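Local coordinates for oxidoreductase (Corynebacterium diphtheriae, PDB 3K1Y), which probably acts as an FMN-dependent oxidoreductase of the NADPH-dependent FMN reductase family, at residues L14-A19 and V51-L56; D87-A92 and T117-I122; M106-L111 and P142-M147; V151-V156 and A179-S184. One frame throughout, in Å; residues are numbered along the deposited sequence.

Contact 1 of 4, residues L14-A19 and V51-L56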
loop_
_atom_site.group_PDB
_atom_site.type_symbol
_atom_site.label_atom_id
_atom_site.label_comp_id
_atom_site.label_asym_id
_atom_site.label_seq_id
_atom_site.Cartn_x
_atom_site.Cartn_y
_atom_site.Cartn_z
ATOM N N LEU A 14 -6.320 -19.838 -21.074
ATOM C CA LEU A 14 -6.472 -18.652 -20.237
ATOM C C LEU A 14 -7.320 -19.029 -19.028
ATOM O O LEU A 14 -8.373 -19.652 -19.172
ATOM C CB LEU A 14 -7.163 -17.515 -21.001
ATOM C CG LEU A 14 -7.469 -16.251 -20.176
ATOM C CD1 LEU A 14 -6.171 -15.648 -19.655
ATOM C CD2 LEU A 14 -8.229 -15.226 -21.030
ATOM N N ALA A 15 -6.854 -18.678 -17.836
ATOM C CA ALA A 15 -7.616 -18.967 -16.625
ATOM C C ALA A 15 -8.181 -17.629 -16.134
ATOM O O ALA A 15 -7.511 -16.599 -16.213
ATOM C CB ALA A 15 -6.710 -19.599 -15.571
ATOM N N VAL A 16 -9.417 -17.632 -15.654
ATOM C CA VAL A 16 -10.034 -16.396 -15.184
ATOM C C VAL A 16 -10.683 -16.625 -13.833
ATOM O O VAL A 16 -11.600 -17.436 -13.718
ATOM C CB VAL A 16 -11.121 -15.898 -16.185
ATOM C CG1 VAL A 16 -11.833 -14.656 -15.632
ATOM C CG2 VAL A 16 -10.485 -15.597 -17.540
ATOM N N ILE A 17 -10.201 -15.925 -12.810
ATOM C CA ILE A 17 -10.770 -16.053 -11.473
ATOM C C ILE A 17 -11.708 -14.875 -11.258
ATOM O O ILE A 17 -11.331 -13.728 -11.484
ATOM C CB ILE A 17 -9.693 -16.006 -10.361
ATOM C CG1 ILE A 17 -8.587 -17.036 -10.621
ATOM C CG2 ILE A 17 -10.343 -16.287 -9.014
ATOM C CD1 ILE A 17 -9.063 -18.465 -10.694
ATOM N N SER A 18 -12.928 -15.158 -10.819
ATOM C CA SER A 18 -13.901 -14.102 -10.578
ATOM C C SER A 18 -14.518 -14.329 -9.204
ATOM O O SER A 18 -15.136 -15.366 -8.962
ATOM C CB SER A 18 -14.974 -14.131 -11.669
ATOM O OG SER A 18 -15.768 -12.967 -11.619
ATOM N N ALA A 19 -14.362 -13.349 -8.317
ATOM C CA ALA A 19 -14.849 -13.459 -6.936
ATOM C C ALA A 19 -16.167 -12.752 -6.596
ATOM O O ALA A 19 -16.441 -12.473 -5.429
ATOM C CB ALA A 19 -13.738 -12.990 -5.967
ATOM N N VAL A 51 -10.596 -20.710 -22.741
ATOM C CA VAL A 51 -10.756 -19.963 -21.501
ATOM C C VAL A 51 -11.434 -20.782 -20.414
ATOM O O VAL A 51 -12.418 -21.490 -20.653
ATOM C CB VAL A 51 -11.541 -18.628 -21.730
ATOM C CG1 VAL A 51 -12.787 -18.884 -22.541
ATOM C CG2 VAL A 51 -11.921 -18.004 -20.395
ATOM N N SER A 52 -10.885 -20.683 -19.213
ATOM C CA SER A 52 -11.414 -21.397 -18.069
ATOM C C SER A 52 -11.807 -20.387 -17.003
ATOM O O SER A 52 -10.943 -19.822 -16.330
ATOM C CB SER A 52 -10.352 -22.342 -17.522
ATOM O OG SER A 52 -10.777 -22.874 -16.282
ATOM N N THR A 53 -13.105 -20.148 -16.857
ATOM C CA THR A 53 -13.584 -19.190 -15.868
ATOM C C THR A 53 -13.993 -19.900 -14.588
ATOM O O THR A 53 -14.885 -20.743 -14.595
ATOM C CB THR A 53 -14.792 -18.384 -16.399
ATOM O OG1 THR A 53 -14.455 -17.777 -17.654
ATOM C CG2 THR A 53 -15.170 -17.290 -15.410
ATOM N N ILE A 54 -13.337 -19.542 -13.489
ATOM C CA ILE A 54 -13.613 -20.136 -12.192
ATOM C C ILE A 54 -14.318 -19.158 -11.242
ATOM O O ILE A 54 -13.729 -18.173 -10.807
ATOM C CB ILE A 54 -12.308 -20.600 -11.528
ATOM C CG1 ILE A 54 -11.491 -21.436 -12.517
ATOM C CG2 ILE A 54 -12.618 -21.404 -10.268
ATOM C CD1 ILE A 54 -12.214 -22.658 -13.039
ATOM N N GLU A 55 -15.580 -19.432 -10.930
ATOM C CA GLU A 55 -16.349 -18.586 -10.016
ATOM C C GLU A 55 -16.111 -19.033 -8.570
ATOM O O GLU A 55 -16.543 -20.118 -8.169
ATOM C CB GLU A 55 -17.848 -18.672 -10.348
ATOM C CG GLU A 55 -18.260 -17.923 -11.608
ATOM C CD GLU A 55 -18.664 -16.485 -11.324
ATOM O OE1 GLU A 55 -17.939 -15.804 -10.566
ATOM O OE2 GLU A 55 -19.703 -16.033 -11.862
ATOM N N LEU A 56 -15.431 -18.198 -7.793
ATOM C CA LEU A 56 -15.132 -18.530 -6.404
ATOM C C LEU A 56 -16.371 -18.824 -5.557
ATOM O O LEU A 56 -16.312 -19.650 -4.641
ATOM C CB LEU A 56 -14.307 -17.412 -5.753
ATOM C CG LEU A 56 -12.895 -17.205 -6.309
ATOM C CD1 LEU A 56 -12.138 -16.182 -5.480
ATOM C CD2 LEU A 56 -12.157 -18.529 -6.285
HETATM O O HOH W 1 -17.924 -13.159 -10.128
#

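Contact 2 of 4, residues D87-A92 and T117-I122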
loop_
_atom_site.group_PDB
_atom_site.type_symbol
_atom_site.label_atom_id
_atom_site.label_comp_id
_atom_site.label_asym_id
_atom_site.label_seq_id
_atom_site.Cartn_x
_atom_site.Cartn_y
_atom_site.Cartn_z
ATOM N N ASP A 87 -1.415 -20.462 -19.701
ATOM C CA ASP A 87 -0.449 -19.546 -20.298
ATOM C C ASP A 87 -0.728 -18.122 -19.829
ATOM O O ASP A 87 0.176 -17.281 -19.765
ATOM C CB ASP A 87 -0.534 -19.583 -21.832
ATOM C CG ASP A 87 -0.340 -20.971 -22.401
ATOM O OD1 ASP A 87 0.588 -21.687 -21.961
ATOM O OD2 ASP A 87 -1.118 -21.343 -23.305
ATOM N N GLY A 88 -1.992 -17.855 -19.522
ATOM C CA GLY A 88 -2.382 -16.535 -19.076
ATOM C C GLY A 88 -3.370 -16.636 -17.944
ATOM O O GLY A 88 -3.915 -17.708 -17.678
ATOM N N LEU A 89 -3.613 -15.524 -17.266
ATOM C CA LEU A 89 -4.549 -15.537 -16.160
ATOM C C LEU A 89 -5.177 -14.181 -15.965
ATOM O O LEU A 89 -4.539 -13.156 -16.189
ATOM C CB LEU A 89 -3.834 -15.943 -14.868
ATOM C CG LEU A 89 -4.563 -15.582 -13.571
ATOM C CD1 LEU A 89 -5.699 -16.560 -13.367
ATOM C CD2 LEU A 89 -3.589 -15.610 -12.391
ATOM N N VAL A 90 -6.432 -14.191 -15.539
ATOM C CA VAL A 90 -7.176 -12.974 -15.268
ATOM C C VAL A 90 -7.850 -13.154 -13.911
ATOM O O VAL A 90 -8.453 -14.196 -13.644
ATOM C CB VAL A 90 -8.256 -12.726 -16.335
ATOM C CG1 VAL A 90 -9.133 -11.537 -15.929
ATOM C CG2 VAL A 90 -7.591 -12.468 -17.671
ATOM N N VAL A 91 -7.725 -12.146 -13.054
ATOM C CA VAL A 91 -8.324 -12.182 -11.730
ATOM C C VAL A 91 -9.171 -10.934 -11.541
ATOM O O VAL A 91 -8.718 -9.818 -11.799
ATOM C CB VAL A 91 -7.249 -12.255 -10.594
ATOM C CG1 VAL A 91 -6.477 -13.558 -10.696
ATOM C CG2 VAL A 91 -6.293 -11.054 -10.668
ATOM N N ALA A 92 -10.408 -11.131 -11.108
ATOM C CA ALA A 92 -11.321 -10.019 -10.907
ATOM C C ALA A 92 -11.929 -10.143 -9.529
ATOM O O ALA A 92 -12.310 -11.233 -9.105
ATOM C CB ALA A 92 -12.415 -10.036 -11.962
ATOM N N THR A 117 4.192 -18.987 -10.653
ATOM C CA THR A 117 5.489 -18.408 -10.991
ATOM C C THR A 117 5.608 -18.131 -12.488
ATOM O O THR A 117 5.389 -19.025 -13.307
ATOM C CB THR A 117 6.646 -19.341 -10.579
ATOM O OG1 THR A 117 6.582 -19.585 -9.167
ATOM C CG2 THR A 117 7.995 -18.704 -10.931
ATOM N N GLY A 118 5.948 -16.894 -12.839
ATOM C CA GLY A 118 6.097 -16.527 -14.238
ATOM C C GLY A 118 4.804 -16.349 -15.033
ATOM O O GLY A 118 4.840 -16.017 -16.220
HETATM N N MSE A 119 3.667 -16.537 -14.376
HETATM C CA MSE A 119 2.358 -16.423 -15.015
HETATM C C MSE A 119 1.933 -15.026 -15.498
HETATM O O MSE A 119 1.706 -14.126 -14.686
HETATM C CB MSE A 119 1.289 -16.959 -14.056
HETATM C CG MSE A 119 -0.131 -16.941 -14.591
HETATM SE SE MSE A 119 -0.358 -18.176 -16.061
HETATM C CE MSE A 119 -0.368 -19.845 -15.083
ATOM N N PRO A 120 1.825 -14.829 -16.830
ATOM C CA PRO A 120 1.406 -13.518 -17.350
ATOM C C PRO A 120 0.033 -13.297 -16.725
ATOM O O PRO A 120 -0.777 -14.227 -16.708
ATOM C CB PRO A 120 1.353 -13.743 -18.858
ATOM C CG PRO A 120 2.438 -14.792 -19.075
ATOM C CD PRO A 120 2.197 -15.747 -17.927
ATOM N N THR A 121 -0.224 -12.087 -16.218
ATOM C CA THR A 121 -1.465 -11.795 -15.499
ATOM C C THR A 121 -2.021 -10.366 -15.566
ATOM O O THR A 121 -1.276 -9.388 -15.445
ATOM C CB THR A 121 -1.272 -12.098 -13.984
ATOM O OG1 THR A 121 -0.953 -13.480 -13.801
ATOM C CG2 THR A 121 -2.531 -11.758 -13.187
ATOM N N ILE A 122 -3.341 -10.262 -15.727
ATOM C CA ILE A 122 -4.028 -8.971 -15.720
ATOM C C ILE A 122 -4.820 -8.936 -14.413
ATOM O O ILE A 122 -5.580 -9.869 -14.118
ATOM C CB ILE A 122 -5.072 -8.828 -16.848
ATOM C CG1 ILE A 122 -4.403 -8.477 -18.174
ATOM C CG2 ILE A 122 -6.098 -7.749 -16.464
ATOM C CD1 ILE A 122 -5.370 -8.456 -19.337
#

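Contact 3 of 4, residues M106-L111 and P142-M147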
loop_
_atom_site.group_PDB
_atom_site.type_symbol
_atom_site.label_atom_id
_atom_site.label_comp_id
_atom_site.label_asym_id
_atom_site.label_seq_id
_atom_site.Cartn_x
_atom_site.Cartn_y
_atom_site.Cartn_z
HETATM N N MSE A 106 -8.694 -16.018 0.033
HETATM C CA MSE A 106 -8.654 -17.402 0.455
HETATM C C MSE A 106 -8.135 -18.312 -0.646
HETATM O O MSE A 106 -7.250 -19.133 -0.414
HETATM C CB MSE A 106 -10.041 -17.851 0.889
HETATM C CG MSE A 106 -10.054 -19.176 1.615
HETATM SE SE MSE A 106 -11.800 -19.499 2.336
HETATM C CE MSE A 106 -11.705 -18.321 3.882
ATOM N N PHE A 107 -8.682 -18.163 -1.847
ATOM C CA PHE A 107 -8.261 -18.985 -2.974
ATOM C C PHE A 107 -6.740 -18.954 -3.098
ATOM O O PHE A 107 -6.084 -20.000 -3.064
ATOM C CB PHE A 107 -8.898 -18.492 -4.278
ATOM C CG PHE A 107 -8.494 -19.295 -5.495
ATOM C CD1 PHE A 107 -8.991 -20.581 -5.697
ATOM C CD2 PHE A 107 -7.605 -18.767 -6.430
ATOM C CE1 PHE A 107 -8.609 -21.332 -6.820
ATOM C CE2 PHE A 107 -7.217 -19.503 -7.550
ATOM C CZ PHE A 107 -7.723 -20.793 -7.744
ATOM N N PHE A 108 -6.179 -17.758 -3.232
ATOM C CA PHE A 108 -4.733 -17.634 -3.346
ATOM C C PHE A 108 -4.007 -18.275 -2.171
ATOM O O PHE A 108 -3.010 -18.972 -2.370
ATOM C CB PHE A 108 -4.341 -16.166 -3.495
ATOM C CG PHE A 108 -4.713 -15.597 -4.823
ATOM C CD1 PHE A 108 -3.872 -15.758 -5.919
ATOM C CD2 PHE A 108 -5.950 -14.982 -5.008
ATOM C CE1 PHE A 108 -4.255 -15.324 -7.182
ATOM C CE2 PHE A 108 -6.345 -14.543 -6.270
ATOM C CZ PHE A 108 -5.497 -14.716 -7.359
ATOM N N ASP A 109 -4.501 -18.059 -0.953
ATOM C CA ASP A 109 -3.863 -18.665 0.214
ATOM C C ASP A 109 -3.723 -20.177 0.029
ATOM O O ASP A 109 -2.736 -20.783 0.445
ATOM C CB ASP A 109 -4.682 -18.419 1.489
ATOM C CG ASP A 109 -4.779 -16.953 1.858
ATOM O OD1 ASP A 109 -3.867 -16.176 1.505
ATOM O OD2 ASP A 109 -5.763 -16.584 2.525
ATOM N N ILE A 110 -4.728 -20.775 -0.602
ATOM C CA ILE A 110 -4.785 -22.217 -0.817
ATOM C C ILE A 110 -3.792 -22.781 -1.833
ATOM O O ILE A 110 -3.485 -23.969 -1.805
ATOM C CB ILE A 110 -6.246 -22.631 -1.215
ATOM C CG1 ILE A 110 -6.772 -23.655 -0.223
ATOM C CG2 ILE A 110 -6.309 -23.188 -2.634
ATOM C CD1 ILE A 110 -6.906 -23.121 1.189
ATOM N N LEU A 111 -3.291 -21.929 -2.722
ATOM C CA LEU A 111 -2.360 -22.358 -3.769
ATOM C C LEU A 111 -0.971 -22.719 -3.260
ATOM O O LEU A 111 -0.568 -22.284 -2.181
ATOM C CB LEU A 111 -2.222 -21.256 -4.821
ATOM C CG LEU A 111 -3.503 -20.691 -5.443
ATOM C CD1 LEU A 111 -3.135 -19.496 -6.318
ATOM C CD2 LEU A 111 -4.234 -21.765 -6.259
ATOM N N PRO A 142 0.696 -6.276 -5.376
ATOM C CA PRO A 142 1.653 -6.855 -4.423
ATOM C C PRO A 142 1.426 -8.356 -4.208
ATOM O O PRO A 142 2.379 -9.114 -4.048
ATOM C CB PRO A 142 1.409 -6.053 -3.148
ATOM C CG PRO A 142 0.929 -4.704 -3.689
ATOM C CD PRO A 142 -0.022 -5.135 -4.784
ATOM N N LEU A 143 0.160 -8.775 -4.210
ATOM C CA LEU A 143 -0.181 -10.182 -4.009
ATOM C C LEU A 143 0.316 -11.057 -5.156
ATOM O O LEU A 143 0.929 -12.099 -4.924
ATOM C CB LEU A 143 -1.696 -10.355 -3.857
ATOM C CG LEU A 143 -2.168 -11.805 -3.669
ATOM C CD1 LEU A 143 -1.576 -12.382 -2.397
ATOM C CD2 LEU A 143 -3.698 -11.861 -3.613
ATOM N N LEU A 144 0.049 -10.634 -6.389
ATOM C CA LEU A 144 0.474 -11.390 -7.564
ATOM C C LEU A 144 1.986 -11.349 -7.730
ATOM O O LEU A 144 2.594 -12.331 -8.165
ATOM C CB LEU A 144 -0.204 -10.852 -8.829
ATOM C CG LEU A 144 -1.558 -11.464 -9.212
ATOM C CD1 LEU A 144 -1.362 -12.920 -9.609
ATOM C CD2 LEU A 144 -2.540 -11.352 -8.055
ATOM N N SER A 145 2.596 -10.213 -7.385
ATOM C CA SER A 145 4.045 -10.085 -7.493
ATOM C C SER A 145 4.732 -10.958 -6.463
ATOM O O SER A 145 5.775 -11.544 -6.740
ATOM C CB SER A 145 4.475 -8.634 -7.310
ATOM O OG SER A 145 4.008 -7.853 -8.397
ATOM N N TYR A 146 4.155 -11.043 -5.269
ATOM C CA TYR A 146 4.735 -11.882 -4.234
ATOM C C TYR A 146 4.804 -13.333 -4.709
ATOM O O TYR A 146 5.687 -14.081 -4.301
ATOM C CB TYR A 146 3.908 -11.835 -2.950
ATOM C CG TYR A 146 4.399 -12.837 -1.932
ATOM C CD1 TYR A 146 5.623 -12.659 -1.281
ATOM C CD2 TYR A 146 3.674 -13.998 -1.668
ATOM C CE1 TYR A 146 6.111 -13.624 -0.391
ATOM C CE2 TYR A 146 4.152 -14.965 -0.789
ATOM C CZ TYR A 146 5.366 -14.775 -0.154
ATOM O OH TYR A 146 5.830 -15.741 0.708
HETATM N N MSE A 147 3.862 -13.741 -5.552
HETATM C CA MSE A 147 3.878 -15.108 -6.048
HETATM C C MSE A 147 4.672 -15.214 -7.335
HETATM O O MSE A 147 4.685 -16.252 -7.996
HETATM C CB MSE A 147 2.460 -15.624 -6.239
HETATM C CG MSE A 147 1.829 -16.010 -4.924
HETATM SE SE MSE A 147 0.048 -16.658 -5.093
HETATM C CE MSE A 147 -0.842 -14.951 -5.135
#

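Contact 4 of 4, residues V151-V156 and A179-S184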
loop_
_atom_site.group_PDB
_atom_site.type_symbol
_atom_site.label_atom_id
_atom_site.label_comp_id
_atom_site.label_asym_id
_atom_site.label_seq_id
_atom_site.Cartn_x
_atom_site.Cartn_y
_atom_site.Cartn_z
ATOM N N VAL A 151 2.722 -9.378 -13.767
ATOM C CA VAL A 151 1.492 -8.608 -13.961
ATOM C C VAL A 151 1.623 -7.512 -15.011
ATOM O O VAL A 151 2.454 -6.604 -14.876
ATOM C CB VAL A 151 1.035 -7.960 -12.633
ATOM C CG1 VAL A 151 -0.195 -7.093 -12.867
ATOM C CG2 VAL A 151 0.722 -9.042 -11.615
ATOM N N VAL A 152 0.793 -7.582 -16.051
ATOM C CA VAL A 152 0.867 -6.571 -17.094
ATOM C C VAL A 152 0.558 -5.209 -16.494
ATOM O O VAL A 152 -0.313 -5.077 -15.624
ATOM C CB VAL A 152 -0.085 -6.868 -18.270
ATOM C CG1 VAL A 152 0.166 -8.277 -18.771
ATOM C CG2 VAL A 152 -1.537 -6.661 -17.869
ATOM N N PRO A 153 1.290 -4.177 -16.937
ATOM C CA PRO A 153 1.159 -2.790 -16.485
ATOM C C PRO A 153 -0.262 -2.250 -16.403
ATOM O O PRO A 153 -0.586 -1.467 -15.508
ATOM C CB PRO A 153 1.991 -2.020 -17.506
ATOM C CG PRO A 153 3.066 -2.992 -17.855
ATOM C CD PRO A 153 2.274 -4.270 -18.030
ATOM N N THR A 154 -1.117 -2.660 -17.329
ATOM C CA THR A 154 -2.471 -2.139 -17.334
ATOM C C THR A 154 -3.458 -2.893 -16.463
ATOM O O THR A 154 -3.940 -3.970 -16.837
ATOM C CB THR A 154 -3.030 -2.088 -18.760
ATOM O OG1 THR A 154 -2.101 -1.400 -19.607
ATOM C CG2 THR A 154 -4.361 -1.367 -18.783
ATOM N N GLY A 155 -3.757 -2.314 -15.301
ATOM C CA GLY A 155 -4.718 -2.914 -14.400
ATOM C C GLY A 155 -6.074 -2.448 -14.880
ATOM O O GLY A 155 -6.176 -1.397 -15.498
ATOM N N VAL A 156 -7.119 -3.218 -14.604
ATOM C CA VAL A 156 -8.454 -2.850 -15.041
ATOM C C VAL A 156 -9.425 -2.647 -13.886
ATOM O O VAL A 156 -9.888 -3.615 -13.282
ATOM C CB VAL A 156 -9.036 -3.928 -15.971
ATOM C CG1 VAL A 156 -10.395 -3.499 -16.484
ATOM C CG2 VAL A 156 -8.091 -4.177 -17.120
ATOM N N ALA A 179 -5.566 -6.425 -22.555
ATOM C CA ALA A 179 -5.743 -7.644 -23.337
ATOM C C ALA A 179 -4.539 -7.861 -24.265
ATOM O O ALA A 179 -3.992 -8.965 -24.342
ATOM C CB ALA A 179 -7.025 -7.555 -24.155
ATOM N N GLY A 180 -4.133 -6.801 -24.959
ATOM C CA GLY A 180 -3.005 -6.895 -25.862
ATOM C C GLY A 180 -1.731 -7.227 -25.115
ATOM O O GLY A 180 -0.947 -8.079 -25.545
ATOM N N GLU A 181 -1.514 -6.552 -23.991
ATOM C CA GLU A 181 -0.320 -6.796 -23.191
ATOM C C GLU A 181 -0.264 -8.268 -22.800
ATOM O O GLU A 181 0.757 -8.935 -22.979
ATOM C CB GLU A 181 -0.329 -5.921 -21.931
ATOM C CG GLU A 181 0.219 -4.515 -22.127
ATOM C CD GLU A 181 -0.235 -3.548 -21.031
ATOM O OE1 GLU A 181 -0.207 -3.930 -19.839
ATOM O OE2 GLU A 181 -0.617 -2.402 -21.365
ATOM N N LEU A 182 -1.374 -8.778 -22.279
ATOM C CA LEU A 182 -1.431 -10.169 -21.862
ATOM C C LEU A 182 -1.301 -11.120 -23.061
ATOM O O LEU A 182 -0.625 -12.154 -22.968
ATOM C CB LEU A 182 -2.733 -10.422 -21.094
ATOM C CG LEU A 182 -3.001 -11.808 -20.504
ATOM C CD1 LEU A 182 -1.824 -12.290 -19.668
ATOM C CD2 LEU A 182 -4.250 -11.733 -19.653
ATOM N N ALA A 183 -1.919 -10.762 -24.186
ATOM C CA ALA A 183 -1.857 -11.602 -25.382
ATOM C C ALA A 183 -0.424 -11.777 -25.868
ATOM O O ALA A 183 -0.049 -12.853 -26.333
ATOM C CB ALA A 183 -2.722 -11.020 -26.495
ATOM N N SER A 184 0.379 -10.724 -25.769
ATOM C CA SER A 184 1.761 -10.825 -26.200
ATOM C C SER A 184 2.531 -11.824 -25.357
ATOM O O SER A 184 3.254 -12.661 -25.899
ATOM C CB SER A 184 2.456 -9.464 -26.143
ATOM O OG SER A 184 2.247 -8.758 -27.347
#

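Contact 1 of 4, residues L14-A19 and V51-L56
I17 reaches toward the neighbouring strand to meet I54 and L56. Its CG1 lies beside the backbone N (chi1 -53°), which carries CD1 obliquely over I54, 4.0 Å from I54 CB, while the other branch sets I17 CG2 3.8 Å from L56 CG. L56 turns inward where its strand ends, so its CD1 also touches A19 CB at 3.6 Å; the small alanine lets the leucine lie close. Branched aliphatic residues suit this face, which helix 102-110 covers through F107. On the other face V16 and V51 meet methyl to methyl, CG2 to CG2, at 4.0 Å. Farther along this face the chemistry is polar: a water links S18 OG (2.6 Å) to E55 OE1 (2.7 Å), donating to the carboxylate. The bent glutamate chain brings OE1 back toward S18, while OE2 forms a salt bridge with R28. Between the two faces, five backbone bonds join the strands in parallel, among them I54 N to V16 O at 2.7 Å, nearly straight at 171°. These are the two strands of a beta-alpha-beta crossover through helix 26-44 in a flavodoxin-like fold, in which the loop after the first strand commonly receives the FMN phosphate.

Contact 2 of 4, residues D87-A92 and T117-I122
L89 and T121 lie side by side and point the same way, forming the dense part of this contact. L89 CD2 rests 3.7 Å from T121 OG1, and L89 CB meets CG of the selenomethionine M119 at 3.8 Å. The threonine hydroxyl can sit against this greasy neighbour because it donates to M119 O at 2.9 Å, coming from above the carbonyl plane, well away from its lone pairs. With OG1 beside its own backbone N (chi1 -61°), T121 turns the hydroxyl back along its chain toward that carbonyl. M119 bends at both chi2 and chi3, laying its SE against the backbone of D87 and G88. P120 CD comes within 3.1 Å of D87 O.

The backbone pairing is looser. I122 N donates to L89 O at 3.2 Å with an angle of 165°, but the bond from V91 N to I122 O, at 3.3 Å, is weak. The solvent side is the exposed T117-G118 turn; D87 is partly exposed, its OD2 taking a hydrogen bond from T13 N. P120 and I122, whose side chains offer no polar group, are buried against L182 of helix 165-188. Few and long backbone bonds thus join the segments, supplemented by the burial of L89, M119 and P120; much of the apolar cover comes from neighbours such as L182 and I17, and the buried threonine hydroxyl is satisfied by its own chain.

Contact 3 of 4, residues M106-L111 and P142-M147
A Met-aromatic contact joins helices 102-110 and 135-146, which flank one side of the central sheet in this flavodoxin-like fold. The selenomethionine M147, just past the end of its helix, sets SE at the edge of the F108 ring, 5.5 Å from the centroid and 80° off the ring normal. The side chains stand roughly at right angles. M147 runs straight to SE and then bends (chi3 -83°), swinging CE obliquely toward F108 CD1, modelled so close, at 3.2 Å, that its exact placing is doubtful. A methionine, long and flexible, suits a place where it must reach the neighbouring helix. L143 works from another direction: its CD2 lies over one ring face, 4.0 Å above the plane and offset toward the rim. L144 adds an oblique touch, CD2 to F108 CE1 at 4.4 Å.

Phenylalanine fits here as a flat, wholly apolar group, and all three ends come to one side of its ring, only that of L143 over the face proper; F104, one turn earlier on its helix, also meets the ring. The neighbourhood extends into the assembly, for D109 OD2 is hydrogen-bonded to G102 N of a second subunit, and L143 packs on K97 of that subunit. Within the chain, helix 74-85 covers L111 through T80 and L83. L111 itself brings its CD1 to 4.4 Å from M147 SE.

Contact 4 of 4, residues V151-V156 and A179-S184
V152 and E181 bring their backbones nearest, CA to CA 6.2 Å, where an irregular run of chain passes one flank of a regular helix. E181 carries the contact. Its chain extends beyond CG, so the carboxylate arrives at T154 and grips it with both oxygens. T154 N donates to E181 OE1 at 3.0 Å, with an angle of 155°, on the syn lone pair. T154 OG1 donates to E181 OE2, also from the syn side but 21° out of the carboxylate plane; the modelled length of 2.5 Å is doubtfully short. The threonine can offer both donors at once because its hydroxyl stays beside its own backbone N (chi1 -52°).

The segment interrupts edge strand 150-159 of the parallel sheet, and helix 165-188, the last of the flavodoxin-like fold, packs back against it; the glutamate thus ties sheet edge to helix where regular strand pairing lapses. P153, whose nitrogen has no hydrogen to give, lays CD 3.1 Å from E181 OE1. P153 also packs on A149 of a third subunit. V152 packs beside the helix: its CB lies 3.3 Å from E181 OE1, and its CG1 reaches L182 CB at 4.3 Å. A beta-branched apolar residue suits this buried spot, with L185 and I122 also against it. R174 and R177 of the same helix touch T154, and the carbonyl of G155 accepts a hydrogen bond from R174 NH2.

Overall arrangement
Contacts 1, 2 and 4 all reach the one parallel sheet, ordered 49-55, 12-18, 88-94, 120-127, 150-159, so they step across it from one edge strand to the other. Contacts 1 and 2 have centres about 11 Å apart and meet where strands 12-18 and 88-94 pair; contacts 2 and 4, about 9 Å apart, meet at strands 120-127 and 150-159. Contact 3 lies on helices packed over the sheet, about 12 Å from contact 2 between centres, and its segments alternate with those of contact 2 along the chain. Otherwise the contacts follow in series. Together they build the doubly wound flavodoxin-like core, with contact 3 extending toward the subunit interfaces.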